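PDB 6XNU: CBS domain-containing protein from Listeria monocytogenes, which binds the second messenger c-di-AMP, probably through its CBS domains, and probably links c-di-AMP levels to control of (p)ppGpp. Local coordinates for residues N25-V37 with F138-Q150. Numbering follows the deposited sequence.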
ATOM      1  N   ASN A  25     -25.384  -2.439  -8.718  1.00 48.57           N
ATOM      2  CA  ASN A  25     -24.876  -2.708  -7.376  1.00 49.56           C
ATOM      3  C   ASN A  25     -23.413  -3.144  -7.393  1.00 44.44           C
ATOM      4  O   ASN A  25     -22.981  -3.890  -6.518  1.00 40.07           O
ATOM      5  CB  ASN A  25     -25.707  -3.802  -6.688  1.00 53.94           C
ATOM      6  CG  ASN A  25     -27.128  -3.367  -6.394  1.00 58.87           C
ATOM      7  OD1 ASN A  25     -28.047  -3.654  -7.163  1.00 64.38           O
ATOM      8  ND2 ASN A  25     -27.320  -2.684  -5.272  1.00 58.15           N
ATOM      9  N   GLU A  26     -22.645  -2.683  -8.380  1.00 44.50           N
ATOM     10  CA  GLU A  26     -21.305  -3.231  -8.558  1.00 43.28           C
ATOM     11  C   GLU A  26     -20.334  -2.703  -7.509  1.00 38.39           C
ATOM     12  O   GLU A  26     -19.459  -3.439  -7.049  1.00 33.33           O
ATOM     13  CB  GLU A  26     -20.783  -2.935  -9.960  1.00 48.74           C
ATOM     14  CG  GLU A  26     -19.830  -4.004 -10.458  1.00 48.94           C
ATOM     15  CD  GLU A  26     -19.796  -4.099 -11.968  1.00 56.08           C
ATOM     16  OE1 GLU A  26     -18.956  -3.411 -12.584  1.00 57.36           O
ATOM     17  OE2 GLU A  26     -20.614  -4.857 -12.543  1.00 61.17           O
ATOM     18  N   LEU A  27     -20.441  -1.428  -7.143  1.00 38.97           N
ATOM     19  CA  LEU A  27     -19.592  -0.907  -6.075  1.00 33.95           C
ATOM     20  C   LEU A  27     -19.922  -1.576  -4.751  1.00 36.20           C
ATOM     21  O   LEU A  27     -19.015  -1.977  -4.015  1.00 31.50           O
ATOM     22  CB  LEU A  27     -19.743   0.612  -5.952  1.00 42.85           C
ATOM     23  CG  LEU A  27     -18.981   1.490  -6.944  1.00 38.63           C
ATOM     24  CD1 LEU A  27     -19.118   2.949  -6.545  1.00 40.53           C
ATOM     25  CD2 LEU A  27     -17.521   1.092  -7.006  1.00 39.43           C
ATOM     26  N   ALA A  28     -21.214  -1.723  -4.439  1.00 34.31           N
ATOM     27  CA  ALA A  28     -21.597  -2.326  -3.166  1.00 32.16           C
ATOM     28  C   ALA A  28     -21.181  -3.787  -3.098  1.00 31.50           C
ATOM     29  O   ALA A  28     -20.626  -4.231  -2.087  1.00 35.25           O
ATOM     30  CB  ALA A  28     -23.104  -2.184  -2.945  1.00 33.73           C
ATOM     31  N   ASP A  29     -21.417  -4.548  -4.168  1.00 34.02           N
ATOM     32  CA  ASP A  29     -21.048  -5.960  -4.153  1.00 32.49           C
ATOM     33  C   ASP A  29     -19.537  -6.168  -4.090  1.00 32.89           C
ATOM     34  O   ASP A  29     -19.091  -7.247  -3.683  1.00 32.59           O
ATOM     35  CB  ASP A  29     -21.621  -6.681  -5.379  1.00 37.32           C
ATOM     36  CG  ASP A  29     -23.136  -6.836  -5.319  1.00 43.79           C
ATOM     37  OD1 ASP A  29     -23.734  -6.613  -4.241  1.00 46.69           O
ATOM     38  OD2 ASP A  29     -23.730  -7.183  -6.359  1.00 44.75           O
ATOM     39  N   SER A  30     -18.740  -5.166  -4.467  1.00 27.75           N
ATOM     40  CA  SER A  30     -17.287  -5.296  -4.413  1.00 27.31           C
ATOM     41  C   SER A  30     -16.700  -5.067  -3.023  1.00 28.41           C
ATOM     42  O   SER A  30     -15.494  -5.282  -2.843  1.00 27.10           O
ATOM     43  CB  SER A  30     -16.629  -4.307  -5.370  1.00 28.22           C
ATOM     44  OG  SER A  30     -16.601  -3.015  -4.795  1.00 27.72           O
ATOM     45  N   MET A  31     -17.495  -4.601  -2.064  1.00 27.53           N
ATOM     46  CA  MET A  31     -16.949  -4.344  -0.736  1.00 24.66           C
ATOM     47  C   MET A  31     -16.328  -5.617  -0.184  1.00 25.49           C
ATOM     48  O   MET A  31     -16.919  -6.698  -0.273  1.00 27.28           O
ATOM     49  CB  MET A  31     -18.037  -3.839   0.212  1.00 27.62           C
ATOM     50  CG  MET A  31     -17.495  -3.487   1.581  1.00 24.32           C
ATOM     51  SD  MET A  31     -18.801  -3.062   2.772  1.00 28.34           S
ATOM     52  CE  MET A  31     -19.469  -4.682   3.124  1.00 30.84           C
ATOM     53  N   ILE A  32     -15.127  -5.485   0.367  1.00 22.95           N
ATOM     54  CA  ILE A  32     -14.483  -6.585   1.080  1.00 23.71           C
ATOM     55  C   ILE A  32     -15.030  -6.608   2.498  1.00 24.55           C
ATOM     56  O   ILE A  32     -14.884  -5.626   3.232  1.00 25.34           O
ATOM     57  CB  ILE A  32     -12.960  -6.429   1.076  1.00 22.67           C
ATOM     58  CG1 ILE A  32     -12.439  -6.425  -0.372  1.00 27.35           C
ATOM     59  CG2 ILE A  32     -12.306  -7.550   1.873  1.00 25.31           C
ATOM     60  CD1 ILE A  32     -11.058  -5.860  -0.490  1.00 32.47           C
ATOM     61  N   SER A  33     -15.662  -7.716   2.880  1.00 23.09           N
ATOM     62  CA  SER A  33     -16.342  -7.827   4.167  1.00 23.41           C
ATOM     63  C   SER A  33     -15.348  -7.690   5.317  1.00 23.36           C
ATOM     64  O   SER A  33     -14.195  -8.118   5.227  1.00 23.84           O
ATOM     65  CB  SER A  33     -17.062  -9.174   4.268  1.00 28.83           C
ATOM     66  OG  SER A  33     -18.130  -9.249   3.342  1.00 46.44           O
ATOM     67  N   ALA A  34     -15.831  -7.140   6.439  1.00 22.53           N
ATOM     68  CA  ALA A  34     -14.930  -6.800   7.541  1.00 22.98           C
ATOM     69  C   ALA A  34     -14.130  -7.994   8.054  1.00 23.71           C
ATOM     70  O   ALA A  34     -12.977  -7.826   8.473  1.00 23.68           O
ATOM     71  CB  ALA A  34     -15.730  -6.189   8.701  1.00 24.51           C
ATOM     72  N   GLU A  35     -14.713  -9.193   8.072  1.00 21.48           N
ATOM     73  CA  GLU A  35     -13.989 -10.327   8.637  1.00 26.48           C
ATOM     74  C   GLU A  35     -12.804 -10.767   7.778  1.00 25.18           C
ATOM     75  O   GLU A  35     -11.973 -11.553   8.254  1.00 27.05           O
ATOM     76  CB  GLU A  35     -14.946 -11.495   8.870  1.00 27.82           C
ATOM     77  CG  GLU A  35     -15.343 -12.253   7.627  1.00 28.89           C
ATOM     78  CD  GLU A  35     -16.503 -11.615   6.874  1.00 31.19           C
ATOM     79  OE1 GLU A  35     -17.012 -10.559   7.317  1.00 29.26           O
ATOM     80  OE2 GLU A  35     -16.901 -12.175   5.827  1.00 38.59           O
ATOM     81  N   LYS A  36     -12.686 -10.248   6.558  1.00 22.62           N
ATOM     82  CA  LYS A  36     -11.538 -10.504   5.691  1.00 22.85           C
ATOM     83  C   LYS A  36     -10.478  -9.416   5.791  1.00 26.74           C
ATOM     84  O   LYS A  36      -9.442  -9.514   5.118  1.00 28.58           O
ATOM     85  CB  LYS A  36     -11.996 -10.635   4.230  1.00 24.29           C
ATOM     86  CG  LYS A  36     -12.966 -11.770   3.973  1.00 26.84           C
ATOM     87  CD  LYS A  36     -13.587 -11.651   2.582  1.00 36.04           C
ATOM     88  CE  LYS A  36     -14.369 -12.896   2.220  1.00 37.82           C
ATOM     89  NZ  LYS A  36     -15.285 -12.648   1.070  1.00 46.33           N
ATOM     90  N   VAL A  37     -10.718  -8.380   6.592  1.00 23.61           N
ATOM     91  CA  VAL A  37      -9.793  -7.265   6.771  1.00 22.39           C
ATOM     92  C   VAL A  37      -9.228  -7.367   8.181  1.00 28.02           C
ATOM     93  O   VAL A  37      -9.983  -7.357   9.157  1.00 25.84           O
ATOM     94  CB  VAL A  37     -10.489  -5.908   6.562  1.00 24.12           C
ATOM     95  CG1 VAL A  37      -9.467  -4.778   6.655  1.00 28.76           C
ATOM     96  CG2 VAL A  37     -11.257  -5.859   5.219  1.00 27.03           C
ATOM     97  N   PHE A 138     -17.823  -1.027  11.960  1.00 22.04           N
ATOM     98  CA  PHE A 138     -17.003  -1.293  10.777  1.00 22.74           C
ATOM     99  C   PHE A 138     -17.603  -2.420   9.945  1.00 22.77           C
ATOM    100  O   PHE A 138     -17.834  -3.526  10.447  1.00 23.40           O
ATOM    101  CB  PHE A 138     -15.585  -1.653  11.208  1.00 20.89           C
ATOM    102  CG  PHE A 138     -14.669  -1.989  10.066  1.00 22.38           C
ATOM    103  CD1 PHE A 138     -14.484  -1.101   9.024  1.00 22.16           C
ATOM    104  CD2 PHE A 138     -13.986  -3.190  10.053  1.00 22.61           C
ATOM    105  CE1 PHE A 138     -13.630  -1.419   7.967  1.00 24.57           C
ATOM    106  CE2 PHE A 138     -13.118  -3.510   9.004  1.00 22.90           C
ATOM    107  CZ  PHE A 138     -12.949  -2.618   7.969  1.00 24.72           C
ATOM    108  N   GLU A 139     -17.822  -2.155   8.652  1.00 22.09           N
ATOM    109  CA  GLU A 139     -18.494  -3.112   7.781  1.00 22.48           C
ATOM    110  C   GLU A 139     -17.590  -3.742   6.735  1.00 21.98           C
ATOM    111  O   GLU A 139     -17.859  -4.860   6.290  1.00 24.09           O
ATOM    112  CB  GLU A 139     -19.663  -2.431   7.060  1.00 22.03           C
ATOM    113  CG  GLU A 139     -20.727  -1.886   8.032  1.00 24.77           C
ATOM    114  CD  GLU A 139     -21.572  -2.992   8.614  1.00 30.20           C
ATOM    115  OE1 GLU A 139     -21.755  -3.023   9.852  1.00 26.84           O
ATOM    116  OE2 GLU A 139     -22.059  -3.834   7.825  1.00 34.75           O
ATOM    117  N   GLY A 140     -16.529  -3.055   6.328  1.00 21.81           N
ATOM    118  CA  GLY A 140     -15.702  -3.526   5.241  1.00 21.76           C
ATOM    119  C   GLY A 140     -14.992  -2.360   4.577  1.00 24.20           C
ATOM    120  O   GLY A 140     -15.005  -1.238   5.076  1.00 24.18           O
ATOM    121  N   ILE A 141     -14.350  -2.659   3.447  1.00 23.06           N
ATOM    122  CA  ILE A 141     -13.638  -1.631   2.697  1.00 22.67           C
ATOM    123  C   ILE A 141     -14.003  -1.738   1.225  1.00 23.49           C
ATOM    124  O   ILE A 141     -14.368  -2.809   0.724  1.00 23.59           O
ATOM    125  CB  ILE A 141     -12.099  -1.700   2.881  1.00 22.66           C
ATOM    126  CG1 ILE A 141     -11.542  -3.003   2.320  1.00 25.07           C
ATOM    127  CG2 ILE A 141     -11.707  -1.509   4.367  1.00 22.81           C
ATOM    128  CD1 ILE A 141     -10.017  -3.042   2.335  1.00 24.51           C
ATOM    129  N   VAL A 142     -13.948  -0.597   0.545  1.00 22.86           N
ATOM    130  CA  VAL A 142     -14.031  -0.526  -0.911  1.00 24.22           C
ATOM    131  C   VAL A 142     -12.667  -0.071  -1.410  1.00 22.59           C
ATOM    132  O   VAL A 142     -12.087   0.861  -0.848  1.00 24.64           O
ATOM    133  CB  VAL A 142     -15.143   0.442  -1.359  1.00 23.97           C
ATOM    134  CG1 VAL A 142     -15.141   0.595  -2.867  1.00 25.88           C
ATOM    135  CG2 VAL A 142     -16.496  -0.055  -0.884  1.00 26.63           C
ATOM    136  N   THR A 143     -12.137  -0.730  -2.450  1.00 24.95           N
ATOM    137  CA  THR A 143     -10.818  -0.375  -2.956  1.00 21.87           C
ATOM    138  C   THR A 143     -10.908   0.108  -4.401  1.00 21.68           C
ATOM    139  O   THR A 143     -11.959   0.061  -5.047  1.00 23.32           O
ATOM    140  CB  THR A 143      -9.818  -1.547  -2.855  1.00 25.62           C
ATOM    141  OG1 THR A 143      -9.955  -2.439  -3.974  1.00 26.55           O
ATOM    142  CG2 THR A 143     -10.014  -2.325  -1.542  1.00 26.53           C
ATOM    143  N   ARG A 144      -9.764   0.579  -4.899  1.00 21.26           N
ATOM    144  CA  ARG A 144      -9.693   1.082  -6.268  1.00 24.79           C
ATOM    145  C   ARG A 144      -9.876  -0.013  -7.304  1.00 25.61           C
ATOM    146  O   ARG A 144     -10.211   0.291  -8.463  1.00 24.11           O
ATOM    147  CB  ARG A 144      -8.345   1.747  -6.497  1.00 28.10           C
ATOM    148  CG  ARG A 144      -8.228   3.136  -5.950  1.00 26.93           C
ATOM    149  CD  ARG A 144      -6.805   3.606  -6.144  1.00 30.83           C
ATOM    150  NE  ARG A 144      -6.604   4.979  -5.694  1.00 33.10           N
ATOM    151  CZ  ARG A 144      -5.416   5.475  -5.376  1.00 32.48           C
ATOM    152  NH1 ARG A 144      -4.344   4.701  -5.461  1.00 32.42           N
ATOM    153  NH2 ARG A 144      -5.297   6.738  -4.989  1.00 31.28           N
ATOM    154  N   ARG A 145      -9.668  -1.278  -6.928  1.00 22.51           N
ATOM    155  CA  ARG A 145      -9.644  -2.347  -7.922  1.00 23.45           C
ATOM    156  C   ARG A 145     -10.960  -2.446  -8.685  1.00 24.34           C
ATOM    157  O   ARG A 145     -10.956  -2.704  -9.894  1.00 24.66           O
ATOM    158  CB  ARG A 145      -9.316  -3.682  -7.257  1.00 26.68           C
ATOM    159  CG  ARG A 145      -9.340  -4.855  -8.221  1.00 28.53           C
ATOM    160  CD  ARG A 145      -8.636  -6.044  -7.603  1.00 30.50           C
ATOM    161  NE  ARG A 145      -8.518  -7.164  -8.531  1.00 31.01           N
ATOM    162  CZ  ARG A 145      -9.455  -8.087  -8.702  1.00 38.12           C
ATOM    163  NH1 ARG A 145     -10.586  -8.022  -8.008  1.00 41.80           N
ATOM    164  NH2 ARG A 145      -9.260  -9.072  -9.569  1.00 37.48           N
ATOM    165  N   VAL A 146     -12.101  -2.252  -8.006  1.00 22.77           N
ATOM    166  CA  VAL A 146     -13.383  -2.387  -8.697  1.00 23.31           C
ATOM    167  C   VAL A 146     -13.486  -1.365  -9.826  1.00 24.80           C
ATOM    168  O   VAL A 146     -14.025  -1.661 -10.898  1.00 26.61           O
ATOM    169  CB  VAL A 146     -14.565  -2.264  -7.706  1.00 24.03           C
ATOM    170  CG1 VAL A 146     -14.576  -0.906  -7.013  1.00 23.44           C
ATOM    171  CG2 VAL A 146     -15.885  -2.494  -8.432  1.00 29.78           C
ATOM    172  N   VAL A 147     -12.947  -0.161  -9.620  1.00 23.13           N
ATOM    173  CA  VAL A 147     -13.025   0.859 -10.666  1.00 23.45           C
ATOM    174  C   VAL A 147     -12.110   0.489 -11.825  1.00 24.93           C
ATOM    175  O   VAL A 147     -12.472   0.648 -13.000  1.00 23.69           O
ATOM    176  CB  VAL A 147     -12.683   2.247 -10.096  1.00 24.79           C
ATOM    177  CG1 VAL A 147     -12.716   3.302 -11.210  1.00 27.16           C
ATOM    178  CG2 VAL A 147     -13.665   2.619  -8.949  1.00 26.74           C
ATOM    179  N   LEU A 148     -10.919  -0.036 -11.521  1.00 24.88           N
ATOM    180  CA  LEU A 148     -10.036  -0.494 -12.592  1.00 21.48           C
ATOM    181  C   LEU A 148     -10.677  -1.627 -13.384  1.00 24.71           C
ATOM    182  O   LEU A 148     -10.525  -1.699 -14.607  1.00 22.82           O
ATOM    183  CB  LEU A 148      -8.686  -0.936 -12.019  1.00 23.06           C
ATOM    184  CG  LEU A 148      -7.587   0.123 -12.038  1.00 23.26           C
ATOM    185  CD1 LEU A 148      -7.125   0.433 -13.479  1.00 27.40           C
ATOM    186  CD2 LEU A 148      -8.043   1.388 -11.348  1.00 25.00           C
ATOM    187  N   LYS A 149     -11.395  -2.529 -12.704  1.00 24.38           N
ATOM    188  CA  LYS A 149     -12.108  -3.587 -13.413  1.00 27.19           C
ATOM    189  C   LYS A 149     -13.136  -2.995 -14.359  1.00 25.22           C
ATOM    190  O   LYS A 149     -13.287  -3.455 -15.498  1.00 25.94           O
ATOM    191  CB  LYS A 149     -12.801  -4.524 -12.422  1.00 29.90           C
ATOM    192  CG  LYS A 149     -11.875  -5.552 -11.800  1.00 31.22           C
ATOM    193  CD  LYS A 149     -12.609  -6.401 -10.764  1.00 37.77           C
ATOM    194  CE  LYS A 149     -13.658  -7.307 -11.395  1.00 45.94           C
ATOM    195  NZ  LYS A 149     -14.462  -8.024 -10.345  1.00 49.83           N
ATOM    196  N   GLN A 150     -13.842  -1.961 -13.905  1.00 23.36           N
ATOM    197  CA  GLN A 150     -14.842  -1.329 -14.759  1.00 23.65           C
ATOM    198  C   GLN A 150     -14.195  -0.627 -15.950  1.00 24.92           C
ATOM    199  O   GLN A 150     -14.730  -0.674 -17.068  1.00 26.48           O
ATOM    200  CB  GLN A 150     -15.673  -0.356 -13.929  1.00 25.43           C
ATOM    201  CG  GLN A 150     -16.561  -1.075 -12.928  1.00 29.35           C
ATOM    202  CD  GLN A 150     -17.256  -0.115 -11.974  1.00 40.14           C
ATOM    203  OE1 GLN A 150     -16.792   1.010 -11.760  1.00 41.91           O
ATOM    204  NE2 GLN A 150     -18.373  -0.557 -11.392  1.00 40.57           N
TER
HETATM  205  O   HOH W   1     -14.239  -2.801  -3.395  1.00 26.45           O
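Glu26 meets Gln150 at the start of a contact in which the N-terminal arm of this CBS-domain protein runs back along strand 138-143 and the helix after it, adding a short antiparallel edge strand, 32-33, to the second CBS sheet. The amide NE2 of Gln150 donates to Glu26 OE1 (3.1 Å) on the anti side of the carboxylate. It arrives 33° out of the carboxylate plane; the same oxygen also takes a salt bridge from Arg153, one turn further along the helix. The Leu27 side chain crosses that of Val146 at about a right angle, with CD2 3.6 Å from CG1 of the valine, and Ile119 of helix 116-125 also touches this leucine.

Ser30 packs CB and OG against Val146. That hydroxyl donates to Leu27 O and accepts from a water that in turn takes the N-H of Thr143, bridging the two segments just before the strand pairing begins. Met31 runs extended to SD along the backbone of 139-141, with CG 3.3 Å from Ile141 O, then bends at chi3 to bring CE near Glu139 O.

Ile32 and Ile141 exchange two backbone hydrogen bonds, and their side chains run alongside each other on one face of the sheet; Ile32 CD1 reaches on to Thr143 CG2. Glu139 and Gly140 both face Val131 in a classic beta bulge, and Gly140 CA comes within 3.0 Å of Ile32 O. Ala34 N makes a weak hydrogen bond to Glu139 O, while its CB approaches the Phe138 ring obliquely. Last, Val37 straddles two neighbours: CG2 touches Ile141 CG1, and CG1 lies near the Phe138 ring plane, 4.3 Å from CZ.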